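Local coordinates for galactan 1,3-beta-galactosidase (PDB 7BYS), which probably hydrolyses beta-1,3-linked galactan from the chain end as a family 43 glycoside hydrolase, and carries a second, carbohydrate-binding module that holds calcium, at residues A[9-21]-A[49-61]. Residues are numbered along the deposited sequence; the frame is centred on the assembly and turned at random. Where two conformers were deposited one is given.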
loop_
_atom_site.group_PDB
_atom_site.type_symbol
_atom_site.label_atom_id
_atom_site.label_comp_id
_atom_site.label_asym_id
_atom_site.label_seq_id
_atom_site.Cartn_x
_atom_site.Cartn_y
_atom_site.Cartn_z
ATOM N N TRP A 9 -11.250 2.648 -1.309
ATOM C CA TRP A 9 -11.856 1.380 -0.921
ATOM C C TRP A 9 -12.751 1.587 0.284
ATOM O O TRP A 9 -12.376 2.263 1.245
ATOM C CB TRP A 9 -10.793 0.372 -0.498
ATOM C CG TRP A 9 -9.846 -0.054 -1.544
ATOM C CD1 TRP A 9 -9.797 0.367 -2.838
ATOM C CD2 TRP A 9 -8.786 -1.001 -1.387
ATOM N NE1 TRP A 9 -8.760 -0.249 -3.497
ATOM C CE2 TRP A 9 -8.130 -1.101 -2.628
ATOM C CE3 TRP A 9 -8.341 -1.790 -0.320
ATOM C CZ2 TRP A 9 -7.040 -1.950 -2.836
ATOM C CZ3 TRP A 9 -7.252 -2.623 -0.520
ATOM C CH2 TRP A 9 -6.616 -2.703 -1.775
ATOM N N THR A 10 -13.925 0.971 0.241
ATOM C CA THR A 10 -14.907 1.122 1.299
ATOM C C THR A 10 -15.150 -0.218 1.973
ATOM O O THR A 10 -15.022 -1.284 1.356
ATOM C CB THR A 10 -16.237 1.690 0.775
ATOM O OG1 THR A 10 -16.791 0.808 -0.208
ATOM C CG2 THR A 10 -16.015 3.068 0.171
ATOM N N ASP A 11 -15.484 -0.141 3.256
ATOM C CA ASP A 11 -15.873 -1.315 4.020
ATOM C C ASP A 11 -17.320 -1.690 3.701
ATOM O O ASP A 11 -17.975 -1.064 2.861
ATOM C CB ASP A 11 -15.611 -1.091 5.513
ATOM C CG ASP A 11 -16.406 0.061 6.105
ATOM O OD1 ASP A 11 -17.439 0.460 5.520
ATOM O OD2 ASP A 11 -16.012 0.574 7.173
ATOM N N THR A 12 -17.840 -2.715 4.389
ATOM C CA THR A 12 -19.206 -3.161 4.123
ATOM C C THR A 12 -20.241 -2.092 4.459
ATOM O O THR A 12 -21.372 -2.162 3.964
ATOM C CB THR A 12 -19.503 -4.469 4.866
ATOM O OG1 THR A 12 -19.232 -4.292 6.259
ATOM C CG2 THR A 12 -18.658 -5.611 4.302
ATOM N N ALA A 13 -19.881 -1.104 5.274
ATOM C CA ALA A 13 -20.762 0.013 5.581
ATOM C C ALA A 13 -20.714 1.112 4.528
ATOM O O ALA A 13 -21.519 2.051 4.599
ATOM C CB ALA A 13 -20.389 0.617 6.934
ATOM N N GLY A 14 -19.811 1.016 3.554
ATOM C CA GLY A 14 -19.609 2.067 2.574
ATOM C C GLY A 14 -18.724 3.202 3.029
ATOM O O GLY A 14 -18.631 4.211 2.325
ATOM N N ASN A 15 -18.069 3.071 4.175
ATOM C CA ASN A 15 -17.134 4.068 4.663
ATOM C C ASN A 15 -15.734 3.717 4.183
ATOM O O ASN A 15 -15.375 2.544 4.059
ATOM C CB ASN A 15 -17.136 4.094 6.189
ATOM C CG ASN A 15 -18.446 4.591 6.753
ATOM O OD1 ASN A 15 -18.989 5.589 6.278
ATOM N ND2 ASN A 15 -18.960 3.902 7.772
ATOM N N THR A 16 -14.949 4.746 3.893
ATOM C CA THR A 16 -13.574 4.528 3.458
ATOM C C THR A 16 -12.787 3.770 4.526
ATOM O O THR A 16 -12.852 4.094 5.716
ATOM C CB THR A 16 -12.908 5.868 3.156
ATOM O OG1 THR A 16 -13.774 6.645 2.317
ATOM C CG2 THR A 16 -11.583 5.651 2.435
ATOM N N ILE A 17 -12.078 2.722 4.102
ATOM C CA ILE A 17 -11.278 1.932 5.033
ATOM C C ILE A 17 -10.150 2.793 5.579
ATOM O O ILE A 17 -9.472 3.503 4.820
ATOM C CB ILE A 17 -10.735 0.685 4.322
ATOM C CG1 ILE A 17 -11.892 -0.263 3.996
ATOM C CG2 ILE A 17 -9.677 -0.019 5.186
ATOM C CD1 ILE A 17 -11.510 -1.421 3.112
ATOM N N GLN A 18 -9.957 2.746 6.900
ATOM C CA GLN A 18 -8.927 3.497 7.616
ATOM C C GLN A 18 -8.021 2.501 8.332
ATOM O O GLN A 18 -8.170 2.262 9.533
ATOM C CB GLN A 18 -9.566 4.467 8.593
ATOM C CG GLN A 18 -10.299 5.608 7.892
ATOM C CD GLN A 18 -9.351 6.591 7.250
ATOM O OE1 GLN A 18 -8.148 6.556 7.494
ATOM N NE2 GLN A 18 -9.888 7.470 6.411
ATOM N N ALA A 19 -7.085 1.922 7.589
ATOM C CA ALA A 19 -6.189 0.895 8.119
ATOM C C ALA A 19 -4.830 1.007 7.421
ATOM O O ALA A 19 -4.343 0.094 6.755
ATOM C CB ALA A 19 -6.826 -0.486 7.981
ATOM N N HIS A 20 -4.208 2.176 7.538
ATOM C CA HIS A 20 -2.905 2.419 6.930
ATOM C C HIS A 20 -1.806 1.730 7.734
ATOM O O HIS A 20 -1.959 1.462 8.925
ATOM C CB HIS A 20 -2.698 3.928 6.834
ATOM C CG HIS A 20 -3.910 4.652 6.323
ATOM N ND1 HIS A 20 -4.160 4.819 4.978
ATOM C CD2 HIS A 20 -4.960 5.211 6.974
ATOM C CE1 HIS A 20 -5.303 5.464 4.818
ATOM N NE2 HIS A 20 -5.807 5.724 6.014
ATOM N N GLY A 21 -0.697 1.425 7.071
ATOM C CA GLY A 21 0.352 0.684 7.759
ATOM C C GLY A 21 -0.075 -0.728 8.120
ATOM O O GLY A 21 0.216 -1.198 9.236
ATOM N N SER A 49 -7.539 0.376 13.953
ATOM C CA SER A 49 -8.773 -0.207 13.471
ATOM C C SER A 49 -8.661 -1.722 13.349
ATOM O O SER A 49 -7.567 -2.302 13.395
ATOM C CB SER A 49 -9.119 0.381 12.109
ATOM O OG SER A 49 -8.025 0.176 11.220
ATOM N N CYS A 50 -9.817 -2.365 13.195
ATOM C CA CYS A 50 -9.888 -3.807 13.029
ATOM C C CYS A 50 -11.014 -4.118 12.061
ATOM O O CYS A 50 -12.182 -3.854 12.373
ATOM C CB CYS A 50 -10.165 -4.489 14.376
ATOM S SG CYS A 50 -9.792 -6.294 14.360
ATOM N N TYR A 51 -10.665 -4.689 10.911
ATOM C CA TYR A 51 -11.626 -5.102 9.897
ATOM C C TYR A 51 -11.486 -6.597 9.666
ATOM O O TYR A 51 -10.378 -7.132 9.694
ATOM C CB TYR A 51 -11.361 -4.399 8.560
ATOM C CG TYR A 51 -11.490 -2.898 8.572
ATOM C CD1 TYR A 51 -10.472 -2.105 9.061
ATOM C CD2 TYR A 51 -12.631 -2.278 8.063
ATOM C CE1 TYR A 51 -10.582 -0.730 9.072
ATOM C CE2 TYR A 51 -12.752 -0.895 8.062
ATOM C CZ TYR A 51 -11.728 -0.124 8.567
ATOM O OH TYR A 51 -11.795 1.254 8.587
ATOM N N THR A 52 -12.603 -7.264 9.402
ATOM C CA THR A 52 -12.587 -8.698 9.167
ATOM C C THR A 52 -13.096 -9.034 7.768
ATOM O O THR A 52 -13.908 -8.306 7.187
ATOM C CB THR A 52 -13.418 -9.446 10.211
ATOM O OG1 THR A 52 -14.793 -9.096 10.045
ATOM C CG2 THR A 52 -12.974 -9.093 11.623
ATOM N N SER A 53 -12.610 -10.150 7.222
ATOM C CA SER A 53 -13.071 -10.615 5.922
ATOM C C SER A 53 -12.734 -12.089 5.781
ATOM O O SER A 53 -11.789 -12.582 6.396
ATOM C CB SER A 53 -12.359 -9.833 4.811
ATOM O OG SER A 53 -12.653 -10.335 3.522
ATOM N N SER A 54 -13.511 -12.783 4.955
ATOM C CA SER A 54 -13.169 -14.139 4.553
ATOM C C SER A 54 -12.558 -14.216 3.163
ATOM O O SER A 54 -12.050 -15.281 2.786
ATOM C CB SER A 54 -14.409 -15.028 4.610
ATOM O OG SER A 54 -15.327 -14.640 3.605
ATOM N N ASP A 55 -12.580 -13.115 2.399
ATOM C CA ASP A 55 -12.150 -13.133 1.008
ATOM C C ASP A 55 -11.093 -12.091 0.659
ATOM O O ASP A 55 -10.673 -12.041 -0.502
ATOM C CB ASP A 55 -13.347 -12.990 0.049
ATOM C CG ASP A 55 -14.144 -11.706 0.264
ATOM O OD1 ASP A 55 -13.627 -10.750 0.878
ATOM O OD2 ASP A 55 -15.305 -11.653 -0.199
ATOM N N LEU A 56 -10.648 -11.279 1.620
ATOM C CA LEU A 56 -9.645 -10.219 1.458
ATOM C C LEU A 56 -10.155 -8.997 0.703
ATOM O O LEU A 56 -9.348 -8.100 0.384
ATOM C CB LEU A 56 -8.334 -10.712 0.830
ATOM C CG LEU A 56 -7.480 -11.655 1.670
ATOM C CD1 LEU A 56 -6.206 -11.976 0.915
ATOM C CD2 LEU A 56 -7.166 -11.046 3.046
ATOM N N VAL A 57 -11.454 -8.913 0.395
ATOM C CA VAL A 57 -11.948 -7.800 -0.419
ATOM C C VAL A 57 -13.124 -7.098 0.245
ATOM O O VAL A 57 -13.242 -5.867 0.190
ATOM C CB VAL A 57 -12.293 -8.265 -1.846
ATOM C CG1 VAL A 57 -12.899 -7.124 -2.653
ATOM C CG2 VAL A 57 -11.047 -8.795 -2.531
ATOM N N ASN A 58 -13.994 -7.871 0.889
ATOM C CA ASN A 58 -15.170 -7.331 1.566
ATOM C C ASN A 58 -14.878 -7.273 3.063
ATOM O O ASN A 58 -14.939 -8.291 3.758
ATOM C CB ASN A 58 -16.398 -8.173 1.251
ATOM C CG ASN A 58 -16.834 -8.032 -0.191
ATOM O OD1 ASN A 58 -17.402 -7.011 -0.581
ATOM N ND2 ASN A 58 -16.554 -9.051 -0.999
ATOM N N TRP A 59 -14.592 -6.071 3.558
ATOM C CA TRP A 59 -14.067 -5.862 4.900
ATOM C C TRP A 59 -15.144 -5.251 5.780
ATOM O O TRP A 59 -15.754 -4.240 5.410
ATOM C CB TRP A 59 -12.841 -4.944 4.859
ATOM C CG TRP A 59 -11.661 -5.584 4.194
ATOM C CD1 TRP A 59 -11.213 -5.382 2.920
ATOM C CD2 TRP A 59 -10.773 -6.540 4.787
ATOM N NE1 TRP A 59 -10.103 -6.159 2.679
ATOM C CE2 TRP A 59 -9.815 -6.890 3.804
ATOM C CE3 TRP A 59 -10.706 -7.145 6.047
ATOM C CZ2 TRP A 59 -8.786 -7.807 4.055
ATOM C CZ3 TRP A 59 -9.684 -8.064 6.296
ATOM C CH2 TRP A 59 -8.741 -8.384 5.301
ATOM N N SER A 60 -15.366 -5.862 6.936
ATOM C CA SER A 60 -16.384 -5.441 7.885
ATOM C C SER A 60 -15.694 -4.829 9.097
ATOM O O SER A 60 -14.900 -5.500 9.763
ATOM C CB SER A 60 -17.204 -6.660 8.308
ATOM O OG SER A 60 -18.301 -6.290 9.120
ATOM N N ARG A 61 -15.995 -3.563 9.384
ATOM C CA ARG A 61 -15.323 -2.865 10.473
ATOM C C ARG A 61 -15.888 -3.266 11.832
ATOM O O ARG A 61 -17.098 -3.162 12.073
ATOM C CB ARG A 61 -15.394 -1.353 10.285
ATOM C CG ARG A 61 -14.460 -0.653 11.238
ATOM C CD ARG A 61 -14.326 0.821 10.974
ATOM N NE ARG A 61 -13.299 1.366 11.850
ATOM C CZ ARG A 61 -12.826 2.606 11.798
ATOM N NH1 ARG A 61 -13.287 3.456 10.886
ATOM N NH2 ARG A 61 -11.891 2.997 12.663
HETATM O O HOH W 1 -14.667 -3.907 1.765
HETATM O O HOH W 2 -13.984 2.342 7.633
HETATM O O HOH W 3 -18.041 -2.190 7.837
HETATM O O HOH W 4 -20.944 -5.595 7.645
#
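Thr12 meets Trp59 through the backbone, its N donating to Trp59 O at 2.8 Å where the type I turn Asp11-Gly14 runs beside the outer strand 60-61. Much of the rest gathers round one tyrosine, an example of a single side chain meeting a loop by face, edge and hydroxyl. Tyr51 reaches from strand 49-53 with CG anti to its carbonyl carbon (chi1 -62°), which carries the ring between two aliphatic groups: Ile17 CG2 over one face, a CH-pi contact 4.2 Å from the centroid, and Arg61 CG over the opposite face. At the ring's edge, near its plane, Asp11 OD2 comes within 3.7 Å of Tyr51 CE2. The phenol oxygen accepts an almost straight bond (172°) from Gln18 N, 2.9 Å from Tyr51 OH, and gives its own proton to a water that in turn donates to Asp11 OD2 and Thr16 O. With a phenylalanine in its place, Gln18 N would probably lose its acceptor and the bridging water its donor. The four-stranded antiparallel sheet to which both strands belong is one blade of the five-bladed beta-propeller of family 43, and the loop 9-21 packs along the outer pair of strands before the chain enters the innermost strand, 22-27. Nearer that strand, Ser49 OG donates to Gln18 O at 2.7 Å, while Ala19 CB lies against Tyr51 CE1. Farther out, Ile17 CD1 touches Trp59 CD1 at 4.0 Å, and a second water joins Thr10 O to Val57 O and Trp59 N. Asp11 OD1 turns back into its own loop to take Asn15 N from above the carboxylate plane. The extended Arg61 side chain passes Asp11 without pairing with it, its NH2 forming salt bridges with Asp37 and Asp64.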